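Long-range contacts in beta-glucoside phosphorylase BglX (Unidentified, PDB 5VQE), which probably breaks down beta-glucosides by phosphorolysis, transferring the glucosyl unit to phosphate, as a phosphorylase of glycoside hydrolase family 3: residues A82-A90 against L351-P360; P155-R163 against V478-R486. All blocks are in the same frame, centred on the assembly; numbering follows the deposited sequence.

Contact 1: residues A82-A90 against L351-P360; sequences ASKIPLLIA and LGMKAKLRLP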
ATOM      1  N   ALA A  82       1.121 -29.240  -1.189  1.00 23.26           N
ATOM      2  CA  ALA A  82       2.525 -29.619  -1.130  1.00 23.25           C
ATOM      3  C   ALA A  82       3.197 -29.263   0.191  1.00 26.02           C
ATOM      4  O   ALA A  82       4.339 -29.683   0.408  1.00 27.65           O
ATOM      5  CB  ALA A  82       3.284 -28.950  -2.274  1.00 27.16           C
ATOM      6  N   SER A  83       2.529 -28.517   1.070  1.00 27.15           N
ATOM      7  CA  SER A  83       3.113 -28.051   2.324  1.00 22.42           C
ATOM      8  C   SER A  83       2.658 -28.925   3.484  1.00 20.86           C
ATOM      9  O   SER A  83       1.458 -29.152   3.658  1.00 21.11           O
ATOM     10  CB  SER A  83       2.711 -26.602   2.604  1.00 19.92           C
ATOM     11  OG  SER A  83       3.245 -25.727   1.634  1.00 25.20           O
ATOM     12  N   LYS A  84       3.613 -29.373   4.308  1.00 21.62           N
ATOM     13  CA  LYS A  84       3.244 -30.108   5.515  1.00 21.14           C
ATOM     14  C   LYS A  84       2.543 -29.200   6.514  1.00 20.50           C
ATOM     15  O   LYS A  84       1.526 -29.584   7.107  1.00 19.75           O
ATOM     16  CB  LYS A  84       4.473 -30.746   6.162  1.00 28.42           C
ATOM     17  CG  LYS A  84       4.120 -31.500   7.449  1.00 35.13           C
ATOM     18  CD  LYS A  84       5.285 -32.293   8.029  1.00 43.62           C
ATOM     19  CE  LYS A  84       6.342 -31.386   8.643  1.00 40.72           C
ATOM     20  NZ  LYS A  84       7.292 -32.160   9.498  1.00 41.56           N
ATOM     21  N   ILE A  85       3.091 -28.017   6.742  1.00 17.50           N
ATOM     22  CA  ILE A  85       2.450 -26.980   7.551  1.00 16.68           C
ATOM     23  C   ILE A  85       1.720 -26.041   6.593  1.00 14.47           C
ATOM     24  O   ILE A  85       2.351 -25.525   5.664  1.00 14.25           O
ATOM     25  CB  ILE A  85       3.474 -26.189   8.390  1.00 13.74           C
ATOM     26  CG1 ILE A  85       4.375 -27.119   9.212  1.00 19.39           C
ATOM     27  CG2 ILE A  85       2.754 -25.199   9.284  1.00 14.64           C
ATOM     28  CD1 ILE A  85       3.641 -28.002  10.202  1.00 21.53           C
ATOM     29  N   PRO A  86       0.424 -25.791   6.780  1.00 13.92           N
ATOM     30  CA  PRO A  86      -0.263 -24.832   5.910  1.00 13.70           C
ATOM     31  C   PRO A  86       0.452 -23.490   5.883  1.00 12.60           C
ATOM     32  O   PRO A  86       1.010 -23.040   6.884  1.00 12.98           O
ATOM     33  CB  PRO A  86      -1.657 -24.706   6.539  1.00 16.40           C
ATOM     34  CG  PRO A  86      -1.860 -25.955   7.279  1.00 19.77           C
ATOM     35  CD  PRO A  86      -0.501 -26.391   7.759  1.00 16.57           C
ATOM     36  N   LEU A  87       0.383 -22.833   4.732  1.00 13.11           N
ATOM     37  CA  LEU A  87       1.019 -21.541   4.515  1.00 14.69           C
ATOM     38  C   LEU A  87       0.083 -20.393   4.868  1.00 14.42           C
ATOM     39  O   LEU A  87      -1.114 -20.448   4.583  1.00 12.01           O
ATOM     40  CB  LEU A  87       1.423 -21.388   3.046  1.00 14.56           C
ATOM     41  CG  LEU A  87       2.461 -22.372   2.506  1.00 14.88           C
ATOM     42  CD1 LEU A  87       2.362 -22.485   0.987  1.00 16.68           C
ATOM     43  CD2 LEU A  87       3.841 -21.919   2.919  1.00 12.73           C
ATOM     44  N   LEU A  88       0.643 -19.336   5.456  1.00 13.37           N
ATOM     45  CA  LEU A  88       0.019 -18.024   5.336  1.00 12.67           C
ATOM     46  C   LEU A  88       0.258 -17.519   3.920  1.00 12.52           C
ATOM     47  O   LEU A  88       1.373 -17.630   3.397  1.00 10.78           O
ATOM     48  CB  LEU A  88       0.588 -17.045   6.359  1.00 10.68           C
ATOM     49  CG  LEU A  88       0.339 -17.388   7.829  1.00 10.59           C
ATOM     50  CD1 LEU A  88       1.119 -16.444   8.700  1.00 14.95           C
ATOM     51  CD2 LEU A  88      -1.137 -17.332   8.169  1.00 15.35           C
ATOM     52  N   ILE A  89      -0.796 -17.015   3.280  1.00 12.23           N
ATOM     53  CA  ILE A  89      -0.736 -16.558   1.894  1.00 10.99           C
ATOM     54  C   ILE A  89      -1.085 -15.078   1.894  1.00 11.13           C
ATOM     55  O   ILE A  89      -2.241 -14.704   2.130  1.00 13.20           O
ATOM     56  CB  ILE A  89      -1.675 -17.358   0.978  1.00 11.49           C
ATOM     57  CG1 ILE A  89      -1.253 -18.831   0.946  1.00 17.01           C
ATOM     58  CG2 ILE A  89      -1.644 -16.801  -0.435  1.00 13.79           C
ATOM     59  CD1 ILE A  89      -2.234 -19.736   0.244  1.00 18.27           C
ATOM     60  N   ALA A  90      -0.090 -14.237   1.631  1.00 10.50           N
ATOM     61  CA  ALA A  90      -0.225 -12.796   1.741  1.00 12.21           C
ATOM     62  C   ALA A  90      -0.357 -12.132   0.373  1.00 11.56           C
ATOM     63  O   ALA A  90      -0.028 -12.711  -0.666  1.00 10.64           O
ATOM     64  CB  ALA A  90       0.976 -12.206   2.484  1.00 13.20           C
ATOM     65  N   LEU A 351       2.715 -20.244  13.927  1.00 10.98           N
ATOM     66  CA  LEU A 351       1.757 -21.337  13.977  1.00 13.16           C
ATOM     67  C   LEU A 351       0.451 -20.905  14.618  1.00 12.08           C
ATOM     68  O   LEU A 351      -0.616 -21.380  14.222  1.00 15.56           O
ATOM     69  CB  LEU A 351       2.358 -22.504  14.746  1.00 12.96           C
ATOM     70  CG  LEU A 351       3.549 -23.170  14.076  1.00 13.26           C
ATOM     71  CD1 LEU A 351       4.209 -24.142  15.042  1.00 16.24           C
ATOM     72  CD2 LEU A 351       3.106 -23.874  12.821  1.00 16.19           C
ATOM     73  N   GLY A 352       0.511 -20.001  15.597  1.00 11.81           N
ATOM     74  CA  GLY A 352      -0.709 -19.556  16.245  1.00 13.01           C
ATOM     75  C   GLY A 352      -1.643 -18.822  15.302  1.00 10.80           C
ATOM     76  O   GLY A 352      -2.867 -18.916  15.427  1.00 12.73           O
ATOM     77  N   MET A 353      -1.087 -18.067  14.352  1.00 11.08           N
ATOM     78  CA  MET A 353      -1.953 -17.393  13.391  1.00 10.48           C
ATOM     79  C   MET A 353      -2.540 -18.393  12.404  1.00 12.84           C
ATOM     80  O   MET A 353      -3.678 -18.225  11.951  1.00 13.25           O
ATOM     81  CB  MET A 353      -1.188 -16.283  12.663  1.00 11.29           C
ATOM     82  CG  MET A 353      -1.064 -14.997  13.485  1.00 14.45           C
ATOM     83  SD  MET A 353      -2.665 -14.202  13.734  1.00 14.01           S
ATOM     84  CE  MET A 353      -2.381 -13.145  15.166  1.00 13.38           C
ATOM     85  N   LYS A 354      -1.778 -19.439  12.070  1.00 11.73           N
ATOM     86  CA  LYS A 354      -2.302 -20.499  11.219  1.00 10.84           C
ATOM     87  C   LYS A 354      -3.438 -21.237  11.912  1.00 13.84           C
ATOM     88  O   LYS A 354      -4.454 -21.556  11.283  1.00 13.21           O
ATOM     89  CB  LYS A 354      -1.163 -21.442  10.837  1.00 14.48           C
ATOM     90  CG  LYS A 354      -0.136 -20.750   9.953  1.00 12.84           C
ATOM     91  CD  LYS A 354       1.062 -21.616   9.611  1.00 10.71           C
ATOM     92  CE  LYS A 354       2.071 -20.821   8.791  1.00 10.55           C
ATOM     93  NZ  LYS A 354       3.119 -21.634   8.117  1.00 11.85           N
ATOM     94  N   ALA A 355      -3.305 -21.471  13.222  1.00 12.58           N
ATOM     95  CA  ALA A 355      -4.390 -22.070  13.988  1.00 13.84           C
ATOM     96  C   ALA A 355      -5.568 -21.115  14.121  1.00 15.21           C
ATOM     97  O   ALA A 355      -6.727 -21.543  14.070  1.00 13.44           O
ATOM     98  CB  ALA A 355      -3.889 -22.491  15.367  1.00 16.18           C
ATOM     99  N   LYS A 356      -5.298 -19.815  14.284  1.00 14.58           N
ATOM    100  CA  LYS A 356      -6.386 -18.843  14.372  1.00 14.64           C
ATOM    101  C   LYS A 356      -7.259 -18.896  13.125  1.00 15.55           C
ATOM    102  O   LYS A 356      -8.490 -18.815  13.211  1.00 14.02           O
ATOM    103  CB  LYS A 356      -5.810 -17.437  14.573  1.00 14.44           C
ATOM    104  CG  LYS A 356      -6.833 -16.308  14.721  1.00 15.99           C
ATOM    105  CD  LYS A 356      -6.125 -14.946  14.731  1.00 17.05           C
ATOM    106  CE  LYS A 356      -7.099 -13.787  14.564  1.00 18.02           C
ATOM    107  NZ  LYS A 356      -7.972 -13.642  15.740  1.00 16.60           N
ATOM    108  N   LEU A 357      -6.632 -19.019  11.959  1.00 15.07           N
ATOM    109  CA  LEU A 357      -7.325 -19.143  10.686  1.00 16.38           C
ATOM    110  C   LEU A 357      -7.936 -20.521  10.472  1.00 18.12           C
ATOM    111  O   LEU A 357      -8.661 -20.712   9.489  1.00 16.22           O
ATOM    112  CB  LEU A 357      -6.347 -18.843   9.547  1.00 15.01           C
ATOM    113  CG  LEU A 357      -5.901 -17.390   9.384  1.00 15.10           C
ATOM    114  CD1 LEU A 357      -4.705 -17.307   8.464  1.00 15.28           C
ATOM    115  CD2 LEU A 357      -7.044 -16.533   8.843  1.00 18.11           C
ATOM    116  N   ARG A 358      -7.641 -21.479  11.350  1.00 16.92           N
ATOM    117  CA  ARG A 358      -8.106 -22.859  11.219  1.00 18.42           C
ATOM    118  C   ARG A 358      -7.638 -23.482   9.907  1.00 20.35           C
ATOM    119  O   ARG A 358      -8.370 -24.235   9.265  1.00 21.90           O
ATOM    120  CB  ARG A 358      -9.629 -22.943  11.347  1.00 22.04           C
ATOM    121  CG  ARG A 358     -10.181 -22.089  12.463  1.00 24.75           C
ATOM    122  CD  ARG A 358     -11.433 -22.700  13.064  1.00 31.65           C
ATOM    123  NE  ARG A 358     -11.106 -23.739  14.041  1.00 38.23           N
ATOM    124  CZ  ARG A 358     -11.242 -23.623  15.362  1.00 33.77           C
ATOM    125  NH1 ARG A 358     -11.712 -22.511  15.908  1.00 38.26           N
ATOM    126  NH2 ARG A 358     -10.908 -24.638  16.144  1.00 34.17           N
ATOM    127  N   LEU A 359      -6.403 -23.177   9.504  1.00 14.71           N
ATOM    128  CA  LEU A 359      -5.851 -23.803   8.310  1.00 19.25           C
ATOM    129  C   LEU A 359      -5.625 -25.296   8.532  1.00 21.33           C
ATOM    130  O   LEU A 359      -5.861 -26.089   7.614  1.00 25.59           O
ATOM    131  CB  LEU A 359      -4.540 -23.134   7.892  1.00 18.91           C
ATOM    132  CG  LEU A 359      -4.612 -21.626   7.627  1.00 16.07           C
ATOM    133  CD1 LEU A 359      -3.259 -21.101   7.158  1.00 16.45           C
ATOM    134  CD2 LEU A 359      -5.710 -21.280   6.613  1.00 15.69           C
ATOM    135  N   PRO A 360      -5.177 -25.727   9.718  1.00 21.03           N
ATOM    136  CA  PRO A 360      -4.900 -27.160   9.898  1.00 24.26           C
ATOM    137  C   PRO A 360      -6.114 -28.035   9.696  1.00 29.99           C
ATOM    138  O   PRO A 360      -5.981 -29.165   9.210  1.00 36.07           O
ATOM    139  CB  PRO A 360      -4.390 -27.239  11.344  1.00 23.75           C
ATOM    140  CG  PRO A 360      -3.913 -25.879  11.666  1.00 23.05           C
ATOM    141  CD  PRO A 360      -4.819 -24.955  10.924  1.00 25.63           C
TER
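The buried ammonium of Lys354 is gripped by three oxygens: its NZ donates to Pro86 O at 2.8 Å across the contact, and also to Gly60 O and Gln36 OE1 outside it. The Pro86 carbonyl meets NZ at a C=O...N angle of 151°, and NZ stands 17° off the plane of that carbonyl. The lysine chain runs extended beyond CG, carrying its charge from the last turns of helix 340-356 to the loop ahead of strand 88-91. Its methylenes are used as well: CE lies 4.0 Å from Leu88 CG, and the Ile85 side chain crosses the lysine at about a right angle, its CG2 near NZ and 3.8 Å from Leu351 CD2. Without the lysine chain, an alanine here is likely to leave the three oxygens without their common donor and open a gap between Leu88 and Ile85. Past the helix, a Schellman motif with Arg358 at positive phi turns the chain back, Leu359 N bonding to Lys354 O. Leu359 then slides antiparallel past the Pro86 ring, CB to CB 3.6 Å, and sets its CD1 against Leu87 O at 3.4 Å. Beside it, Leu88 keeps CG anti to its carbonyl carbon (chi1 -64°) and brings CD2 within 3.6 Å of Leu357 CD1. Gly60 and Pro86 lie just before parallel strands 61-64 and 88-91, so Lys354 ties both strand entrances to helix 340-356, on the side away from the sugar-binding strand ends of this TIM-barrel-type domain.

Contact 2: residues P155-R163 against V478-R486; sequences PENPITNVR and VSSNQTTIR
Val478 and Pro158 form the tight part of this contact, the two valine methyls straddling the proline carbonyl with CG2 3.4 Å and CG1 3.5 Å from Pro158 O. A water that accepts from Ser479 N lies 3.0 Å from the same Pro158 O. With CG1 anti to the backbone N (chi1 176°), that valine methyl also meets Ile159 CD1 at 3.6 Å and lies against Arg163 CD, whose chain crosses the valine at about a right angle. Next to it, Ile485 places CG1 between its own N and carbonyl carbon (chi1 58°), which sends CD1 onto the Asn161 amide, almost equally far from CG, OD1 and ND2; the CG distance is 3.5 Å. The Pro158 ring fits over the 478-486 loop, CG reaching Gln482 O. An Asx turn shapes the 155-163 loop, Asn157 OD1 accepting from Ile159 N, while a type II turn from Ser479 to Gln482 folds its partner. Here a loop that follows strand 469-475 of the mixed sheet packs on the sugar-binding side of the barrel domain: Arg163 binds O3 of the fluoroglucose through NH2, pairs with Glu94 through NE and donates NH1 to Ile159 O, so Val478 backs a residue of the ligand pocket. Towards solvent, a second water accepts from Ile485 N and reaches Glu156 O only weakly. On this more open side Glu156 and Arg486 meet loosely, in a salt bridge whose NH1-to-OE1 hydrogen bond is weak at 3.4 Å, the carboxylate and guanidinium planes 89° apart; the Arg486 CD methylene lies closer to Glu156 OE1, at 3.3 Å. Arg486 also pairs through NH2 with Asp519, its stronger partner.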
ATOM      1  N   PRO A 155       4.948  16.279   2.276  1.00 16.47           N
ATOM      2  CA  PRO A 155       4.388  16.140   0.918  1.00 18.04           C
ATOM      3  C   PRO A 155       5.401  15.765  -0.162  1.00 20.66           C
ATOM      4  O   PRO A 155       4.980  15.465  -1.288  1.00 18.96           O
ATOM      5  CB  PRO A 155       3.790  17.531   0.636  1.00 22.12           C
ATOM      6  CG  PRO A 155       3.841  18.275   1.941  1.00 27.51           C
ATOM      7  CD  PRO A 155       4.946  17.680   2.729  1.00 22.13           C
ATOM      8  N   GLU A 156       6.703  15.783   0.117  1.00 18.00           N
ATOM      9  CA  GLU A 156       7.694  15.359  -0.863  1.00 19.19           C
ATOM     10  C   GLU A 156       8.021  13.877  -0.756  1.00 18.62           C
ATOM     11  O   GLU A 156       8.831  13.373  -1.544  1.00 22.42           O
ATOM     12  CB  GLU A 156       8.983  16.181  -0.713  1.00 23.26           C
ATOM     13  CG  GLU A 156       8.821  17.658  -1.053  1.00 30.27           C
ATOM     14  CD  GLU A 156       8.516  17.889  -2.532  1.00 34.28           C
ATOM     15  OE1 GLU A 156       9.131  17.208  -3.382  1.00 38.86           O
ATOM     16  OE2 GLU A 156       7.661  18.747  -2.840  1.00 31.56           O
ATOM     17  N   ASN A 157       7.423  13.175   0.190  1.00 16.48           N
ATOM     18  CA  ASN A 157       7.687  11.750   0.334  1.00 18.08           C
ATOM     19  C   ASN A 157       6.992  10.998  -0.795  1.00 21.15           C
ATOM     20  O   ASN A 157       5.766  11.118  -0.940  1.00 18.76           O
ATOM     21  CB  ASN A 157       7.199  11.251   1.688  1.00 15.24           C
ATOM     22  CG  ASN A 157       7.654   9.842   1.982  1.00 18.28           C
ATOM     23  OD1 ASN A 157       7.623   8.973   1.115  1.00 17.70           O
ATOM     24  ND2 ASN A 157       8.086   9.608   3.213  1.00 16.61           N
ATOM     25  N   PRO A 158       7.714  10.228  -1.612  1.00 18.98           N
ATOM     26  CA  PRO A 158       7.099   9.575  -2.771  1.00 23.25           C
ATOM     27  C   PRO A 158       6.426   8.244  -2.487  1.00 22.79           C
ATOM     28  O   PRO A 158       5.725   7.734  -3.370  1.00 25.39           O
ATOM     29  CB  PRO A 158       8.302   9.358  -3.700  1.00 24.95           C
ATOM     30  CG  PRO A 158       9.407   9.069  -2.755  1.00 23.85           C
ATOM     31  CD  PRO A 158       9.167   9.975  -1.564  1.00 23.08           C
ATOM     32  N   ILE A 159       6.634   7.657  -1.310  1.00 19.00           N
ATOM     33  CA  ILE A 159       6.184   6.300  -1.025  1.00 18.89           C
ATOM     34  C   ILE A 159       5.052   6.271  -0.014  1.00 18.30           C
ATOM     35  O   ILE A 159       4.535   5.186   0.295  1.00 14.92           O
ATOM     36  CB  ILE A 159       7.365   5.415  -0.568  1.00 20.73           C
ATOM     37  CG1 ILE A 159       7.054   3.927  -0.746  1.00 31.07           C
ATOM     38  CG2 ILE A 159       7.765   5.705   0.876  1.00 22.15           C
ATOM     39  CD1 ILE A 159       6.958   3.486  -2.193  1.00 33.25           C
ATOM     40  N   THR A 160       4.626   7.433   0.487  1.00 15.53           N
ATOM     41  CA  THR A 160       3.421   7.541   1.298  1.00 15.63           C
ATOM     42  C   THR A 160       2.287   8.061   0.418  1.00 12.21           C
ATOM     43  O   THR A 160       1.693   7.290  -0.341  1.00 15.70           O
ATOM     44  CB  THR A 160       3.682   8.441   2.505  1.00 17.41           C
ATOM     45  OG1 THR A 160       4.352   9.639   2.086  1.00 17.26           O
ATOM     46  CG2 THR A 160       4.564   7.704   3.521  1.00 16.21           C
ATOM     47  N   ASN A 161       1.999   9.358   0.475  1.00 13.04           N
ATOM     48  CA  ASN A 161       1.156  10.021  -0.534  1.00 13.43           C
ATOM     49  C   ASN A 161      -0.206   9.329  -0.559  1.00 14.36           C
ATOM     50  O   ASN A 161      -0.796   9.107   0.512  1.00 14.95           O
ATOM     51  CB  ASN A 161       1.918  10.012  -1.854  1.00 13.65           C
ATOM     52  CG  ASN A 161       1.407  11.049  -2.828  1.00 20.46           C
ATOM     53  OD1 ASN A 161       0.654  10.740  -3.762  1.00 16.68           O
ATOM     54  ND2 ASN A 161       1.814  12.297  -2.617  1.00 15.53           N
ATOM     55  N   VAL A 162      -0.728   8.944  -1.725  1.00 14.46           N
ATOM     56  CA  VAL A 162      -2.078   8.400  -1.798  1.00 14.84           C
ATOM     57  C   VAL A 162      -2.210   7.026  -1.166  1.00 12.93           C
ATOM     58  O   VAL A 162      -3.330   6.534  -1.041  1.00 13.32           O
ATOM     59  CB  VAL A 162      -2.581   8.316  -3.256  1.00 13.45           C
ATOM     60  CG1 VAL A 162      -2.693   9.704  -3.858  1.00 18.48           C
ATOM     61  CG2 VAL A 162      -1.694   7.421  -4.104  1.00 15.25           C
ATOM     62  N   ARG A 163      -1.107   6.383  -0.772  1.00 12.33           N
ATOM     63  CA  ARG A 163      -1.212   5.111  -0.066  1.00 11.33           C
ATOM     64  C   ARG A 163      -1.694   5.285   1.366  1.00 11.93           C
ATOM     65  O   ARG A 163      -2.042   4.286   2.012  1.00 11.36           O
ATOM     66  CB  ARG A 163       0.136   4.384  -0.070  1.00 12.35           C
ATOM     67  CG  ARG A 163       0.628   3.976  -1.460  1.00 15.45           C
ATOM     68  CD  ARG A 163       2.029   3.393  -1.380  1.00 14.12           C
ATOM     69  NE  ARG A 163       2.047   2.022  -0.881  1.00 16.34           N
ATOM     70  CZ  ARG A 163       3.101   1.447  -0.312  1.00 18.30           C
ATOM     71  NH1 ARG A 163       4.234   2.128  -0.151  1.00 17.19           N
ATOM     72  NH2 ARG A 163       3.022   0.195   0.113  1.00 16.76           N
ATOM     73  N   VAL A 478       2.632   6.243  -7.173  1.00 28.65           N
ATOM     74  CA  VAL A 478       3.660   5.672  -6.317  1.00 38.41           C
ATOM     75  C   VAL A 478       4.186   4.389  -6.943  1.00 40.43           C
ATOM     76  O   VAL A 478       3.427   3.591  -7.513  1.00 36.51           O
ATOM     77  CB  VAL A 478       3.104   5.397  -4.910  1.00 36.21           C
ATOM     78  CG1 VAL A 478       4.162   4.703  -4.066  1.00 35.13           C
ATOM     79  CG2 VAL A 478       2.641   6.687  -4.240  1.00 30.22           C
ATOM     80  N   SER A 479       5.491   4.170  -6.818  1.00 39.40           N
ATOM     81  CA  SER A 479       6.085   2.912  -7.252  1.00 52.02           C
ATOM     82  C   SER A 479       7.454   2.763  -6.605  1.00 55.34           C
ATOM     83  O   SER A 479       8.238   3.718  -6.574  1.00 52.69           O
ATOM     84  CB  SER A 479       6.199   2.850  -8.781  1.00 50.41           C
ATOM     85  OG  SER A 479       6.388   1.516  -9.214  1.00 51.71           O
ATOM     86  N   SER A 480       7.730   1.563  -6.089  1.00 56.53           N
ATOM     87  CA  SER A 480       9.002   1.259  -5.448  1.00 54.99           C
ATOM     88  C   SER A 480      10.177   1.793  -6.260  1.00 59.41           C
ATOM     89  O   SER A 480      10.219   1.656  -7.485  1.00 60.83           O
ATOM     90  CB  SER A 480       9.145  -0.257  -5.277  1.00 51.50           C
ATOM     91  OG  SER A 480       8.093  -0.795  -4.493  1.00 52.80           O
ATOM     92  N   ASN A 481      11.131   2.408  -5.556  1.00 54.25           N
ATOM     93  CA  ASN A 481      12.430   2.818  -6.091  1.00 57.68           C
ATOM     94  C   ASN A 481      12.363   4.082  -6.939  1.00 53.91           C
ATOM     95  O   ASN A 481      13.268   4.335  -7.742  1.00 47.11           O
ATOM     96  CB  ASN A 481      13.087   1.694  -6.902  1.00 54.32           C
ATOM     97  CG  ASN A 481      13.327   0.444  -6.074  1.00 50.51           C
ATOM     98  OD1 ASN A 481      14.246   0.395  -5.255  1.00 48.07           O
ATOM     99  ND2 ASN A 481      12.501  -0.573  -6.280  1.00 54.64           N
ATOM    100  N   GLN A 482      11.319   4.891  -6.784  1.00 51.37           N
ATOM    101  CA  GLN A 482      11.291   6.241  -7.330  1.00 52.57           C
ATOM    102  C   GLN A 482      11.669   7.212  -6.221  1.00 50.24           C
ATOM    103  O   GLN A 482      11.167   7.103  -5.098  1.00 45.14           O
ATOM    104  CB  GLN A 482       9.908   6.582  -7.891  1.00 46.77           C
ATOM    105  CG  GLN A 482       9.469   5.667  -9.023  1.00 50.43           C
ATOM    106  CD  GLN A 482       8.012   5.862  -9.419  1.00 49.59           C
ATOM    107  OE1 GLN A 482       7.181   6.279  -8.607  1.00 41.28           O
ATOM    108  NE2 GLN A 482       7.698   5.558 -10.677  1.00 40.69           N
ATOM    109  N   THR A 483      12.570   8.145  -6.526  1.00 51.64           N
ATOM    110  CA  THR A 483      12.917   9.171  -5.554  1.00 49.66           C
ATOM    111  C   THR A 483      12.004  10.385  -5.653  1.00 42.64           C
ATOM    112  O   THR A 483      12.057  11.253  -4.777  1.00 35.23           O
ATOM    113  CB  THR A 483      14.390   9.609  -5.703  1.00 50.72           C
ATOM    114  OG1 THR A 483      14.488  10.761  -6.548  1.00 41.18           O
ATOM    115  CG2 THR A 483      15.260   8.479  -6.267  1.00 41.35           C
ATOM    116  N   THR A 484      11.154  10.451  -6.680  1.00 44.93           N
ATOM    117  CA  THR A 484      10.173  11.518  -6.792  1.00 43.29           C
ATOM    118  C   THR A 484       8.934  11.022  -7.525  1.00 40.79           C
ATOM    119  O   THR A 484       9.008  10.146  -8.392  1.00 39.53           O
ATOM    120  CB  THR A 484      10.741  12.744  -7.524  1.00 43.45           C
ATOM    121  OG1 THR A 484       9.985  13.905  -7.161  1.00 44.73           O
ATOM    122  CG2 THR A 484      10.687  12.568  -9.051  1.00 41.26           C
ATOM    123  N   ILE A 485       7.792  11.595  -7.153  1.00 31.35           N
ATOM    124  CA  ILE A 485       6.579  11.568  -7.958  1.00 29.92           C
ATOM    125  C   ILE A 485       6.137  12.991  -8.280  1.00 26.75           C
ATOM    126  O   ILE A 485       4.958  13.255  -8.495  1.00 22.03           O
ATOM    127  CB  ILE A 485       5.452  10.776  -7.267  1.00 26.09           C
ATOM    128  CG1 ILE A 485       5.149  11.373  -5.893  1.00 21.72           C
ATOM    129  CG2 ILE A 485       5.832   9.305  -7.169  1.00 31.41           C
ATOM    130  CD1 ILE A 485       3.927  10.762  -5.212  1.00 26.17           C
ATOM    131  N   ARG A 486       7.093  13.915  -8.265  1.00 23.85           N
ATOM    132  CA  ARG A 486       6.854  15.283  -8.677  1.00 28.74           C
ATOM    133  C   ARG A 486       6.469  15.328 -10.148  1.00 27.40           C
ATOM    134  O   ARG A 486       6.787  14.430 -10.936  1.00 24.37           O
ATOM    135  CB  ARG A 486       8.104  16.132  -8.450  1.00 30.52           C
ATOM    136  CG  ARG A 486       8.477  16.319  -6.987  1.00 30.47           C
ATOM    137  CD  ARG A 486       7.734  17.477  -6.362  1.00 32.03           C
ATOM    138  NE  ARG A 486       7.995  18.718  -7.075  1.00 31.39           N
ATOM    139  CZ  ARG A 486       9.094  19.449  -6.928  1.00 31.26           C
ATOM    140  NH1 ARG A 486      10.045  19.071  -6.085  1.00 30.37           N
ATOM    141  NH2 ARG A 486       9.239  20.563  -7.629  1.00 24.56           N
TER
HETATM  142  O   HOH W   1       8.105  13.090  -4.797  1.00 29.81           O
HETATM  143  O   HOH W   2       6.900   6.130  -5.598  1.00 30.57           O

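The contacts share no element, and their centres lie 34 Å apart; along the chain their segments alternate. Contact 1 lies within the barrel domain and ties a helix to the entrances of the parallel strands, whereas contact 2 joins a barrel loop to one from the mixed-sheet region, bringing the latter behind the arginine that binds the sugar. Both are only partly buried, yet their charges sit differently: contact 1 holds its buried ammonium among neutral oxygens, beside an isoleucine methyl, while contact 2 keeps its salt bridge on its more open side and bridges loop backbones with water. Contact 1 mixes helix and strand with the turns beside them; contact 2 joins almost purely irregular loops.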